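Local coordinates for protein endonuclease and methylase LlaGI (Lactococcus lactis, PDB 5FFJ) that recognises a specific DNA sequence and, in its full-length form, probably combines adenine methylation with ATP-driven, helicase-like translocation and cleavage of DNA, at residues L1102-V1107 with R1127-E1132; K1086-E1091 with I1118-S1123; I1059-N1064 with F1159-V1164. All blocks are in the same frame, centred on the assembly; numbering follows the deposited sequence.

Interaction 1: L1102-V1107 with R1127-E1132; sequences LNDKTV and RAARRE. With nucleotides of chain B.
L1102 turns its CG to the side opposite its carbonyl carbon (chi1 -80°), and R1131 bends at chi2 (-43°), so that a leucine methyl and a guanidinium meet. The contact packs a loop turn against the C-terminal end of helix 1122-1129 in the specificity domain. CD1 of L1102 sits over one face of the R1131 guanidinium, toward its rim, 3.8 Å from NH2, with the two side chains crossing at about a right angle. The NE of R1131 makes a weak hydrogen bond to the carbonyl of L1095, on helix 1074-1096.

No hydrogen bond joins the two segments, and small apolar groups do the fitting. CB of A1129 lies against the backbone of the turn, 3.4 Å from N1103 C, and also 3.5 Å from D1104 OD1. Deeper in, V1107 brings CG2 to 4.3 Å from CB of A1128. The turn itself is closed by the backbone bond from V1107 N to N1103 O (3.2 Å).

One side of this packing looks onto DNA. D1104 OD2 comes within 3.1 Å of OP2 of DC3 of chain B, an approach of two acidic groups that might raise the aspartate's pKa. R1130, just past the helix, supplies opposite charge. Its guanidinium lies between two anionic oxygens. OE2 of E1132 is over the centre of one face, 3.2 Å from R1130 NH1, a salt bridge of charges alone with no N-H pointing at the oxygen. Over the other face, at the longer distance of 3.8 Å from R1130 NE, lies OP1 of DC3 of chain B.

Interaction 2: K1086-E1091 with I1118-S1123; sequences KNYNLE and ISWSRS. With nucleotides of chain C.
I1118 and W1120 press against one flank of helix 1074-1096, where a loop runs into the N-cap of helix 1122-1129. The tight part is centred on the CD1 methyl of I1118, which fits against the helix backbone 3.7 Å from Y1088 CA and beside the CB of N1087. On its other flank, I1118 CD1 is 3.8 Å from E1091 CG. The other branch of the isoleucine, CG2, lies over the centre of the W1120 ring; one side chain thus packs on the helix and on the indole face. Y1088 has its ring carried away from its own backbone N (chi1 168°), and W1120 CZ3 approaches the edge of that ring, 4.0 Å from CD1. The tyrosine OH is taken by E1132 O, and the amide of N1087 by the carbonyl of K1117.

The outer flank of the same helix is looser: K1086 and L1090 are exposed to solvent. Past S1121, at the N-cap, the second segment turns to DNA instead. R1122 reads the major-groove edge of DG19 of chain C in the classic two-pronged way, one guanidinium face over DT18 of chain C, donating hydrogen bonds from NH1 to DG19 N7 (3.0 Å) and from NH2 to DG19 O6 (2.6 Å).

Interaction 3: I1059-N1064 with F1159-V1164; sequences IGIVTN and FLNENV. With nucleotides of chain C; nucleotides of chain B.
A single antiparallel beta bridge joins two DNA-facing loops of the specificity domain, with V1062 and N1163 as its hydrogen-bonded pair. V1062 N donates to N1163 O at 3.0 Å, in the carbonyl plane and nearly straight (164°). The return bond, N1163 N to V1062 O, is 2.9 Å but more bent. A weak third bond, E1162 N to T1063 O at 3.3 Å, extends the join by a residue.

Beyond the bridge, N1064 lays its amide across E1162, with N1064 CG 3.4 Å from E1162 CB. The E1162 carboxylate is held by OG of S1121, the N-cap of helix 1122-1129, and by the backbone N of S1123. The amide nitrogen of N1064 points at the phosphate of DA17 of chain C, a bond modelled too short for its length to be trusted. N1163 OD1 lies 3.1 Å from N6 of DA7 of chain B, on the major-groove edge of that adenine. Two loops joined in this way are consistent with the DNA-reading loops of a target recognition domain.

Overall arrangement
The three contacts lie within the C-terminal specificity domain and on one side of the chain's centre. Centres of interactions 1 and 2 are about 11 Å apart, those of 2 and 3 about 15 Å, those of 1 and 3 about 20 Å. Interaction 3 closes the widest loop in sequence, and the others nest inside it with their segments alternating. Interaction 1 involves the C-terminal end of helix 1122-1129, and interaction 2 the loop leading into its N-terminus; helix 1074-1096 supplies one side of interaction 2 and touches side chains of interaction 1. F1159 connects further, meeting Y1088 and R1127. This framework places residues near both DNA strands, consistent with sequence recognition.

Interaction 1: L1102-V1107 with R1127-E1132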
loop_
_atom_site.group_PDB
_atom_site.type_symbol
_atom_site.label_atom_id
_atom_site.label_comp_id
_atom_site.label_asym_id
_atom_site.label_seq_id
_atom_site.Cartn_x
_atom_site.Cartn_y
_atom_site.Cartn_z
ATOM N N LEU A 1102 7.961 22.519 21.216
ATOM C CA LEU A 1102 7.340 21.829 20.090
ATOM C C LEU A 1102 7.818 22.373 18.744
ATOM O O LEU A 1102 8.208 23.537 18.630
ATOM C CB LEU A 1102 5.812 21.928 20.180
ATOM C CG LEU A 1102 5.100 20.965 21.135
ATOM C CD1 LEU A 1102 3.604 21.253 21.132
ATOM C CD2 LEU A 1102 5.376 19.514 20.747
ATOM N N ASN A 1103 7.773 21.514 17.730
ATOM C CA ASN A 1103 8.278 21.839 16.401
ATOM C C ASN A 1103 7.300 21.335 15.335
ATOM O O ASN A 1103 6.456 20.480 15.605
ATOM C CB ASN A 1103 9.695 21.254 16.241
ATOM C CG ASN A 1103 10.121 21.065 14.795
ATOM O OD1 ASN A 1103 9.794 21.864 13.917
ATOM N ND2 ASN A 1103 10.884 20.000 14.549
ATOM N N ASP A 1104 7.395 21.908 14.140
ATOM C CA ASP A 1104 6.441 21.662 13.057
ATOM C C ASP A 1104 6.313 20.193 12.649
ATOM O O ASP A 1104 5.393 19.835 11.914
ATOM C CB ASP A 1104 6.835 22.486 11.830
ATOM C CG ASP A 1104 7.286 23.891 12.194
ATOM O OD1 ASP A 1104 6.720 24.472 13.148
ATOM O OD2 ASP A 1104 8.211 24.412 11.534
ATOM N N LYS A 1105 7.230 19.352 13.120
ATOM C CA LYS A 1105 7.206 17.929 12.788
ATOM C C LYS A 1105 7.109 17.043 14.028
ATOM O O LYS A 1105 6.446 16.006 14.010
ATOM C CB LYS A 1105 8.450 17.555 11.986
ATOM C CG LYS A 1105 9.756 17.783 12.728
ATOM N N THR A 1106 7.776 17.452 15.101
ATOM C CA THR A 1106 7.773 16.682 16.341
ATOM C C THR A 1106 6.386 16.649 16.977
ATOM O O THR A 1106 6.083 15.764 17.779
ATOM C CB THR A 1106 8.770 17.258 17.361
ATOM O OG1 THR A 1106 8.374 18.586 17.723
ATOM C CG2 THR A 1106 10.177 17.287 16.778
ATOM N N VAL A 1107 5.550 17.614 16.611
ATOM C CA VAL A 1107 4.211 17.740 17.177
ATOM C C VAL A 1107 3.327 16.533 16.848
ATOM O O VAL A 1107 2.343 16.269 17.540
ATOM C CB VAL A 1107 3.527 19.028 16.671
ATOM C CG1 VAL A 1107 3.305 18.960 15.168
ATOM C CG2 VAL A 1107 2.217 19.275 17.402
ATOM N N ARG A 1127 1.425 25.716 12.953
ATOM C CA ARG A 1127 0.610 26.534 13.844
ATOM C C ARG A 1127 0.183 25.748 15.079
ATOM O O ARG A 1127 -0.303 26.322 16.053
ATOM C CB ARG A 1127 -0.621 27.056 13.105
ATOM C CG ARG A 1127 -0.304 27.780 11.804
ATOM C CD ARG A 1127 -1.569 28.077 11.028
ATOM N NE ARG A 1127 -1.342 28.105 9.586
ATOM C CZ ARG A 1127 -1.040 29.194 8.885
ATOM N NH1 ARG A 1127 -0.921 30.375 9.480
ATOM N NH2 ARG A 1127 -0.855 29.099 7.577
ATOM N N ALA A 1128 0.354 24.430 15.025
ATOM C CA ALA A 1128 0.106 23.572 16.178
ATOM C C ALA A 1128 1.382 23.409 17.000
ATOM O O ALA A 1128 1.327 23.094 18.185
ATOM C CB ALA A 1128 -0.415 22.220 15.733
ATOM N N ALA A 1129 2.531 23.626 16.365
ATOM C CA ALA A 1129 3.802 23.634 17.079
ATOM C C ALA A 1129 3.819 24.835 18.011
ATOM O O ALA A 1129 4.232 24.738 19.166
ATOM C CB ALA A 1129 4.965 23.680 16.113
ATOM N N ARG A 1130 3.378 25.972 17.486
ATOM C CA ARG A 1130 3.017 27.105 18.318
ATOM C C ARG A 1130 1.621 26.820 18.871
ATOM O O ARG A 1130 0.994 25.840 18.476
ATOM C CB ARG A 1130 3.051 28.409 17.513
ATOM C CG ARG A 1130 4.402 28.710 16.851
ATOM C CD ARG A 1130 4.299 29.858 15.855
ATOM N NE ARG A 1130 3.488 29.499 14.694
ATOM C CZ ARG A 1130 3.245 30.307 13.666
ATOM N NH1 ARG A 1130 3.750 31.535 13.645
ATOM N NH2 ARG A 1130 2.497 29.888 12.654
ATOM N N ARG A 1131 1.142 27.642 19.799
ATOM C CA ARG A 1131 -0.231 27.511 20.288
ATOM C C ARG A 1131 -1.118 28.522 19.571
ATOM O O ARG A 1131 -1.299 29.651 20.035
ATOM C CB ARG A 1131 -0.307 27.706 21.805
ATOM C CG ARG A 1131 0.696 26.873 22.601
ATOM C CD ARG A 1131 0.807 25.436 22.095
ATOM N NE ARG A 1131 1.653 24.621 22.965
ATOM C CZ ARG A 1131 2.979 24.717 23.033
ATOM N NH1 ARG A 1131 3.626 25.601 22.285
ATOM N NH2 ARG A 1131 3.661 23.932 23.855
ATOM N N GLU A 1132 -1.662 28.102 18.432
ATOM C CA GLU A 1132 -2.506 28.960 17.612
ATOM C C GLU A 1132 -3.905 28.397 17.453
ATOM O O GLU A 1132 -4.080 27.257 17.023
ATOM C CB GLU A 1132 -1.892 29.158 16.232
ATOM C CG GLU A 1132 -0.517 29.800 16.257
ATOM C CD GLU A 1132 -0.285 30.775 15.112
ATOM O OE1 GLU A 1132 -1.200 30.982 14.283
ATOM O OE2 GLU A 1132 0.826 31.342 15.043
ATOM P P DC B 3 7.616 28.549 11.741
ATOM O OP1 DC B 3 6.476 28.346 12.665
ATOM O OP2 DC B 3 8.103 27.410 10.930
ATOM O "O5'" DC B 3 7.255 29.756 10.758
ATOM C "C5'" DC B 3 7.035 31.054 11.302
ATOM C "C4'" DC B 3 6.650 32.043 10.220
ATOM O "O4'" DC B 3 7.814 32.333 9.387
ATOM C "C3'" DC B 3 5.561 31.549 9.271
ATOM O "O3'" DC B 3 4.626 32.591 8.980
ATOM C "C2'" DC B 3 6.346 31.097 8.045
ATOM C "C1'" DC B 3 7.528 32.056 8.030
ATOM N N1 DC B 3 8.773 31.493 7.368
ATOM C C2 DC B 3 9.328 32.124 6.239
ATOM O O2 DC B 3 8.796 33.148 5.791
ATOM N N3 DC B 3 10.444 31.592 5.668
ATOM C C4 DC B 3 10.997 30.488 6.179
ATOM N N4 DC B 3 12.096 29.996 5.585
ATOM C C5 DC B 3 10.448 29.834 7.319
ATOM C C6 DC B 3 9.351 30.365 7.874
#

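Interaction 2: K1086-E1091 with I1118-S1123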
loop_
_atom_site.group_PDB
_atom_site.type_symbol
_atom_site.label_atom_id
_atom_site.label_comp_id
_atom_site.label_asym_id
_atom_site.label_seq_id
_atom_site.Cartn_x
_atom_site.Cartn_y
_atom_site.Cartn_z
ATOM N N LYS A 1086 -13.072 23.058 15.700
ATOM C CA LYS A 1086 -13.242 22.654 17.090
ATOM C C LYS A 1086 -12.224 21.577 17.439
ATOM O O LYS A 1086 -11.547 21.664 18.462
ATOM C CB LYS A 1086 -14.660 22.141 17.356
ATOM C CG LYS A 1086 -15.714 23.234 17.482
ATOM C CD LYS A 1086 -16.905 22.764 18.307
ATOM C CE LYS A 1086 -18.179 23.500 17.924
ATOM N NZ LYS A 1086 -18.723 23.026 16.620
ATOM N N ASN A 1087 -12.113 20.568 16.579
ATOM C CA ASN A 1087 -11.173 19.475 16.795
ATOM C C ASN A 1087 -9.739 19.983 16.872
ATOM O O ASN A 1087 -8.938 19.487 17.662
ATOM C CB ASN A 1087 -11.295 18.428 15.684
ATOM C CG ASN A 1087 -12.583 17.630 15.769
ATOM O OD1 ASN A 1087 -13.285 17.666 16.780
ATOM N ND2 ASN A 1087 -12.895 16.894 14.707
ATOM N N TYR A 1088 -9.424 20.983 16.057
ATOM C CA TYR A 1088 -8.076 21.536 16.020
ATOM C C TYR A 1088 -7.764 22.330 17.284
ATOM O O TYR A 1088 -6.689 22.185 17.866
ATOM C CB TYR A 1088 -7.892 22.423 14.789
ATOM C CG TYR A 1088 -6.623 23.239 14.835
ATOM C CD1 TYR A 1088 -5.389 22.654 14.590
ATOM C CD2 TYR A 1088 -6.660 24.593 15.134
ATOM C CE1 TYR A 1088 -4.225 23.396 14.637
ATOM C CE2 TYR A 1088 -5.503 25.343 15.183
ATOM C CZ TYR A 1088 -4.287 24.740 14.934
ATOM O OH TYR A 1088 -3.130 25.484 14.983
ATOM N N ASN A 1089 -8.704 23.169 17.708
ATOM C CA ASN A 1089 -8.500 23.994 18.892
ATOM C C ASN A 1089 -8.445 23.162 20.170
ATOM O O ASN A 1089 -7.978 23.639 21.203
ATOM C CB ASN A 1089 -9.603 25.048 19.002
ATOM C CG ASN A 1089 -9.490 26.125 17.940
ATOM O OD1 ASN A 1089 -8.411 26.369 17.400
ATOM N ND2 ASN A 1089 -10.605 26.779 17.637
ATOM N N LEU A 1090 -8.920 21.922 20.099
ATOM C CA LEU A 1090 -8.818 21.007 21.231
ATOM C C LEU A 1090 -7.413 20.417 21.315
ATOM O O LEU A 1090 -6.844 20.302 22.401
ATOM C CB LEU A 1090 -9.848 19.880 21.126
ATOM C CG LEU A 1090 -11.315 20.210 21.419
ATOM C CD1 LEU A 1090 -12.134 18.926 21.441
ATOM C CD2 LEU A 1090 -11.482 20.970 22.727
ATOM N N GLU A 1091 -6.863 20.037 20.165
ATOM C CA GLU A 1091 -5.496 19.534 20.109
ATOM C C GLU A 1091 -4.547 20.593 20.656
ATOM O O GLU A 1091 -3.589 20.276 21.357
ATOM C CB GLU A 1091 -5.104 19.158 18.678
ATOM C CG GLU A 1091 -5.942 18.044 18.065
ATOM C CD GLU A 1091 -5.794 16.719 18.789
ATOM O OE1 GLU A 1091 -4.682 16.421 19.276
ATOM O OE2 GLU A 1091 -6.794 15.975 18.870
ATOM N N ILE A 1118 -9.246 15.760 11.734
ATOM C CA ILE A 1118 -8.468 16.844 11.141
ATOM C C ILE A 1118 -7.783 16.369 9.866
ATOM O O ILE A 1118 -7.362 15.214 9.776
ATOM C CB ILE A 1118 -7.393 17.378 12.143
ATOM C CG1 ILE A 1118 -8.032 18.312 13.174
ATOM C CG2 ILE A 1118 -6.257 18.128 11.430
ATOM C CD1 ILE A 1118 -7.371 18.250 14.534
ATOM N N SER A 1119 -7.699 17.258 8.879
ATOM C CA SER A 1119 -6.848 17.029 7.718
ATOM C C SER A 1119 -5.596 17.893 7.868
ATOM O O SER A 1119 -5.559 19.041 7.425
ATOM C CB SER A 1119 -7.582 17.335 6.406
ATOM O OG SER A 1119 -6.870 16.796 5.299
ATOM N N TRP A 1120 -4.583 17.332 8.524
ATOM C CA TRP A 1120 -3.296 18.001 8.713
ATOM C C TRP A 1120 -2.631 18.381 7.398
ATOM O O TRP A 1120 -2.765 17.694 6.386
ATOM C CB TRP A 1120 -2.336 17.114 9.518
ATOM C CG TRP A 1120 -2.778 16.868 10.931
ATOM C CD1 TRP A 1120 -3.175 15.680 11.473
ATOM C CD2 TRP A 1120 -2.876 17.840 11.978
ATOM N NE1 TRP A 1120 -3.510 15.851 12.795
ATOM C CE2 TRP A 1120 -3.336 17.169 13.129
ATOM C CE3 TRP A 1120 -2.618 19.210 12.056
ATOM C CZ2 TRP A 1120 -3.542 17.824 14.341
ATOM C CZ3 TRP A 1120 -2.825 19.858 13.260
ATOM C CH2 TRP A 1120 -3.283 19.165 14.386
ATOM N N SER A 1121 -1.922 19.501 7.438
ATOM C CA SER A 1121 -1.022 19.906 6.371
ATOM C C SER A 1121 0.197 20.529 7.032
ATOM O O SER A 1121 0.159 20.832 8.224
ATOM C CB SER A 1121 -1.697 20.893 5.423
ATOM O OG SER A 1121 -1.956 22.121 6.082
ATOM N N ARG A 1122 1.268 20.716 6.269
ATOM C CA ARG A 1122 2.505 21.263 6.817
ATOM C C ARG A 1122 2.246 22.531 7.622
ATOM O O ARG A 1122 2.584 22.604 8.802
ATOM C CB ARG A 1122 3.508 21.559 5.701
ATOM C CG ARG A 1122 4.782 22.228 6.199
ATOM C CD ARG A 1122 5.871 22.244 5.137
ATOM N NE ARG A 1122 5.480 23.010 3.959
ATOM C CZ ARG A 1122 6.299 23.315 2.959
ATOM N NH1 ARG A 1122 7.566 22.924 2.987
ATOM N NH2 ARG A 1122 5.850 24.018 1.927
ATOM N N SER A 1123 1.631 23.518 6.978
ATOM C CA SER A 1123 1.358 24.798 7.618
ATOM C C SER A 1123 0.522 24.641 8.885
ATOM O O SER A 1123 0.791 25.295 9.889
ATOM C CB SER A 1123 0.651 25.738 6.641
ATOM O OG SER A 1123 -0.018 26.781 7.328
ATOM P P DT C 18 5.756 15.206 2.030
ATOM O OP1 DT C 18 6.488 13.970 1.678
ATOM O OP2 DT C 18 5.305 15.404 3.427
ATOM O "O5'" DT C 18 6.638 16.465 1.579
ATOM C "C5'" DT C 18 7.172 16.505 0.257
ATOM C "C4'" DT C 18 7.707 17.880 -0.088
ATOM O "O4'" DT C 18 6.617 18.752 -0.506
ATOM C "C3'" DT C 18 8.411 18.622 1.063
ATOM O "O3'" DT C 18 9.691 19.081 0.638
ATOM C "C2'" DT C 18 7.458 19.780 1.364
ATOM C "C1'" DT C 18 6.899 20.038 -0.017
ATOM N N1 DT C 18 5.667 20.894 -0.078
ATOM C C2 DT C 18 5.514 21.759 -1.137
ATOM O O2 DT C 18 6.329 21.859 -2.036
ATOM N N3 DT C 18 4.366 22.501 -1.115
ATOM C C4 DT C 18 3.375 22.474 -0.156
ATOM O O4 DT C 18 2.376 23.186 -0.226
ATOM C C5 DT C 18 3.595 21.549 0.935
ATOM C C7 DT C 18 2.589 21.426 2.043
ATOM C C6 DT C 18 4.720 20.813 0.922
ATOM P P DG C 19 11.002 18.849 1.534
ATOM O OP1 DG C 19 11.235 17.396 1.650
ATOM O OP2 DG C 19 10.868 19.669 2.759
ATOM O "O5'" DG C 19 12.164 19.461 0.627
ATOM C "C5'" DG C 19 12.409 18.916 -0.669
ATOM C "C4'" DG C 19 12.975 19.966 -1.611
ATOM O "O4'" DG C 19 11.914 20.867 -2.020
ATOM C "C3'" DG C 19 14.061 20.852 -1.015
ATOM O "O3'" DG C 19 15.024 21.216 -2.016
ATOM C "C2'" DG C 19 13.270 22.047 -0.489
ATOM C "C1'" DG C 19 12.134 22.167 -1.502
ATOM N N9 DG C 19 10.864 22.660 -0.956
ATOM C C8 DG C 19 10.245 22.267 0.209
ATOM N N7 DG C 19 9.104 22.869 0.419
ATOM C C5 DG C 19 8.951 23.706 -0.679
ATOM C C6 DG C 19 7.904 24.604 -1.006
ATOM O O6 DG C 19 6.870 24.848 -0.365
ATOM N N1 DG C 19 8.145 25.258 -2.214
ATOM C C2 DG C 19 9.252 25.065 -3.005
ATOM N N2 DG C 19 9.309 25.783 -4.137
ATOM N N3 DG C 19 10.237 24.225 -2.711
ATOM C C4 DG C 19 10.021 23.582 -1.539
#

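Interaction 3: I1059-N1064 with F1159-V1164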
loop_
_atom_site.group_PDB
_atom_site.type_symbol
_atom_site.label_atom_id
_atom_site.label_comp_id
_atom_site.label_asym_id
_atom_site.label_seq_id
_atom_site.Cartn_x
_atom_site.Cartn_y
_atom_site.Cartn_z
ATOM N N ILE A 1059 -1.943 31.666 -9.856
ATOM C CA ILE A 1059 -2.152 30.250 -10.103
ATOM C C ILE A 1059 -3.205 29.731 -9.126
ATOM O O ILE A 1059 -3.335 30.241 -8.015
ATOM C CB ILE A 1059 -0.828 29.466 -9.997
ATOM C CG1 ILE A 1059 -0.334 29.376 -8.555
ATOM C CG2 ILE A 1059 0.247 30.153 -10.828
ATOM C CD1 ILE A 1059 0.911 28.518 -8.428
ATOM N N GLY A 1060 -3.969 28.732 -9.558
ATOM C CA GLY A 1060 -5.170 28.321 -8.853
ATOM C C GLY A 1060 -4.962 27.939 -7.404
ATOM O O GLY A 1060 -3.883 27.492 -7.019
ATOM N N ILE A 1061 -6.011 28.108 -6.605
ATOM C CA ILE A 1061 -5.923 27.890 -5.170
ATOM C C ILE A 1061 -5.704 26.406 -4.860
ATOM O O ILE A 1061 -6.142 25.530 -5.610
ATOM C CB ILE A 1061 -7.196 28.415 -4.452
ATOM C CG1 ILE A 1061 -6.848 28.926 -3.055
ATOM C CG2 ILE A 1061 -8.279 27.346 -4.374
ATOM C CD1 ILE A 1061 -7.975 29.690 -2.397
ATOM N N VAL A 1062 -5.008 26.136 -3.759
ATOM C CA VAL A 1062 -4.802 24.769 -3.278
ATOM C C VAL A 1062 -5.035 24.731 -1.767
ATOM O O VAL A 1062 -4.193 25.183 -0.991
ATOM C CB VAL A 1062 -3.382 24.244 -3.589
ATOM C CG1 VAL A 1062 -3.370 22.716 -3.618
ATOM C CG2 VAL A 1062 -2.867 24.811 -4.906
ATOM N N THR A 1063 -6.183 24.202 -1.355
ATOM C CA THR A 1063 -6.581 24.229 0.052
ATOM C C THR A 1063 -5.946 23.098 0.858
ATOM O O THR A 1063 -5.876 23.164 2.087
ATOM C CB THR A 1063 -8.104 24.112 0.218
ATOM O OG1 THR A 1063 -8.484 22.731 0.169
ATOM C CG2 THR A 1063 -8.849 24.890 -0.864
ATOM N N ASN A 1064 -5.526 22.050 0.149
ATOM C CA ASN A 1064 -4.913 20.849 0.729
ATOM C C ASN A 1064 -5.878 20.019 1.592
ATOM O O ASN A 1064 -5.492 18.986 2.136
ATOM C CB ASN A 1064 -3.664 21.218 1.551
ATOM C CG ASN A 1064 -2.394 21.263 0.703
ATOM O OD1 ASN A 1064 -2.370 21.856 -0.377
ATOM N ND2 ASN A 1064 -1.334 20.613 1.187
ATOM N N PHE A 1159 -5.813 30.610 7.120
ATOM C CA PHE A 1159 -5.764 29.496 8.046
ATOM C C PHE A 1159 -6.772 28.466 7.545
ATOM O O PHE A 1159 -7.891 28.844 7.224
ATOM C CB PHE A 1159 -6.113 29.979 9.449
ATOM C CG PHE A 1159 -5.539 29.148 10.549
ATOM C CD1 PHE A 1159 -5.809 27.794 10.635
ATOM C CD2 PHE A 1159 -4.757 29.738 11.527
ATOM C CE1 PHE A 1159 -5.293 27.042 11.669
ATOM C CE2 PHE A 1159 -4.239 28.991 12.559
ATOM C CZ PHE A 1159 -4.506 27.641 12.632
ATOM N N LEU A 1160 -6.373 27.193 7.481
ATOM C CA LEU A 1160 -7.167 26.081 6.902
ATOM C C LEU A 1160 -7.114 26.018 5.366
ATOM O O LEU A 1160 -7.665 25.086 4.785
ATOM C CB LEU A 1160 -8.644 26.108 7.344
ATOM C CG LEU A 1160 -9.006 25.196 8.511
ATOM C CD1 LEU A 1160 -8.402 25.726 9.794
ATOM C CD2 LEU A 1160 -10.516 25.076 8.632
ATOM N N ASN A 1161 -6.463 26.980 4.710
ATOM C CA ASN A 1161 -6.088 26.823 3.293
ATOM C C ASN A 1161 -4.576 26.912 3.144
ATOM O O ASN A 1161 -3.980 27.955 3.414
ATOM C CB ASN A 1161 -6.751 27.872 2.391
ATOM C CG ASN A 1161 -8.242 27.650 2.226
ATOM O OD1 ASN A 1161 -8.854 26.874 2.959
ATOM N ND2 ASN A 1161 -8.834 28.332 1.252
ATOM N N GLU A 1162 -3.958 25.815 2.719
ATOM C CA GLU A 1162 -2.503 25.741 2.616
ATOM C C GLU A 1162 -1.943 26.796 1.658
ATOM O O GLU A 1162 -0.881 27.371 1.903
ATOM C CB GLU A 1162 -2.076 24.348 2.153
ATOM C CG GLU A 1162 -0.588 24.070 2.298
ATOM C CD GLU A 1162 -0.167 23.835 3.739
ATOM O OE1 GLU A 1162 -1.053 23.700 4.611
ATOM O OE2 GLU A 1162 1.055 23.782 4.002
ATOM N N ASN A 1163 -2.666 27.039 0.569
ATOM C CA ASN A 1163 -2.258 28.018 -0.434
ATOM C C ASN A 1163 -3.446 28.803 -0.979
ATOM O O ASN A 1163 -4.208 28.303 -1.805
ATOM C CB ASN A 1163 -1.522 27.323 -1.582
ATOM C CG ASN A 1163 -0.015 27.382 -1.428
ATOM O OD1 ASN A 1163 0.637 26.365 -1.197
ATOM N ND2 ASN A 1163 0.548 28.579 -1.567
ATOM N N VAL A 1164 -3.589 30.039 -0.508
ATOM C CA VAL A 1164 -4.660 30.926 -0.947
ATOM C C VAL A 1164 -4.224 31.754 -2.151
ATOM O O VAL A 1164 -5.050 32.401 -2.786
ATOM C CB VAL A 1164 -5.115 31.872 0.193
ATOM C CG1 VAL A 1164 -5.674 31.063 1.362
ATOM C CG2 VAL A 1164 -3.970 32.777 0.653
ATOM P P DG C 16 -6.955 17.306 -0.673
ATOM O OP1 DG C 16 -7.779 17.004 0.516
ATOM O OP2 DG C 16 -6.967 18.674 -1.242
ATOM O "O5'" DG C 16 -5.437 16.915 -0.350
ATOM C "C5'" DG C 16 -4.570 16.611 -1.430
ATOM C "C4'" DG C 16 -3.130 16.436 -0.986
ATOM O "O4'" DG C 16 -2.299 16.374 -2.171
ATOM C "C3'" DG C 16 -2.528 17.593 -0.212
ATOM O "O3'" DG C 16 -1.280 17.220 0.352
ATOM C "C2'" DG C 16 -2.333 18.580 -1.334
ATOM C "C1'" DG C 16 -1.710 17.657 -2.379
ATOM N N9 DG C 16 -1.926 18.056 -3.761
ATOM C C8 DG C 16 -3.011 18.711 -4.293
ATOM N N7 DG C 16 -2.904 18.926 -5.579
ATOM C C5 DG C 16 -1.673 18.374 -5.911
ATOM C C6 DG C 16 -1.008 18.299 -7.158
ATOM O O6 DG C 16 -1.389 18.721 -8.258
ATOM N N1 DG C 16 0.223 17.655 -7.045
ATOM C C2 DG C 16 0.742 17.150 -5.875
ATOM N N2 DG C 16 1.942 16.561 -5.954
ATOM N N3 DG C 16 0.130 17.216 -4.708
ATOM C C4 DG C 16 -1.065 17.837 -4.802
ATOM P P DA C 17 -1.039 17.188 1.937
ATOM O OP1 DA C 17 -1.940 16.146 2.483
ATOM O OP2 DA C 17 -1.109 18.568 2.468
ATOM O "O5'" DA C 17 0.478 16.687 2.053
ATOM C "C5'" DA C 17 0.835 15.416 1.513
ATOM C "C4'" DA C 17 2.104 15.488 0.679
ATOM O "O4'" DA C 17 1.882 16.342 -0.471
ATOM C "C3'" DA C 17 3.334 16.049 1.392
ATOM O "O3'" DA C 17 4.484 15.271 1.053
ATOM C "C2'" DA C 17 3.423 17.479 0.874
ATOM C "C1'" DA C 17 2.888 17.331 -0.536
ATOM N N9 DA C 17 2.290 18.536 -1.076
ATOM C C8 DA C 17 1.371 19.342 -0.470
ATOM N N7 DA C 17 0.989 20.351 -1.208
ATOM C C5 DA C 17 1.698 20.186 -2.383
ATOM C C6 DA C 17 1.736 20.929 -3.567
ATOM N N6 DA C 17 1.009 22.029 -3.753
ATOM N N1 DA C 17 2.550 20.497 -4.552
ATOM C C2 DA C 17 3.275 19.390 -4.349
ATOM N N3 DA C 17 3.321 18.607 -3.276
ATOM C C4 DA C 17 2.500 19.068 -2.320
ATOM P P DA B 7 5.612 30.747 -9.938
ATOM O OP1 DA B 7 6.659 31.293 -10.812
ATOM O OP2 DA B 7 4.200 30.959 -10.292
ATOM O "O5'" DA B 7 5.861 29.187 -9.765
ATOM C "C5'" DA B 7 7.181 28.654 -9.817
ATOM C "C4'" DA B 7 7.193 27.181 -9.442
ATOM O "O4'" DA B 7 6.587 27.004 -8.134
ATOM C "C3'" DA B 7 6.414 26.262 -10.394
ATOM O "O3'" DA B 7 7.272 25.224 -10.888
ATOM C "C2'" DA B 7 5.274 25.718 -9.528
ATOM C "C1'" DA B 7 5.873 25.797 -8.140
ATOM N N9 DA B 7 4.900 25.796 -7.046
ATOM C C8 DA B 7 3.766 26.554 -6.936
ATOM N N7 DA B 7 3.087 26.332 -5.833
ATOM C C5 DA B 7 3.826 25.364 -5.174
ATOM C C6 DA B 7 3.644 24.697 -3.944
ATOM N N6 DA B 7 2.610 24.924 -3.128
ATOM N N1 DA B 7 4.569 23.784 -3.585
ATOM C C2 DA B 7 5.604 23.558 -4.403
ATOM N N3 DA B 7 5.882 24.119 -5.577
ATOM C C4 DA B 7 4.945 25.022 -5.908
#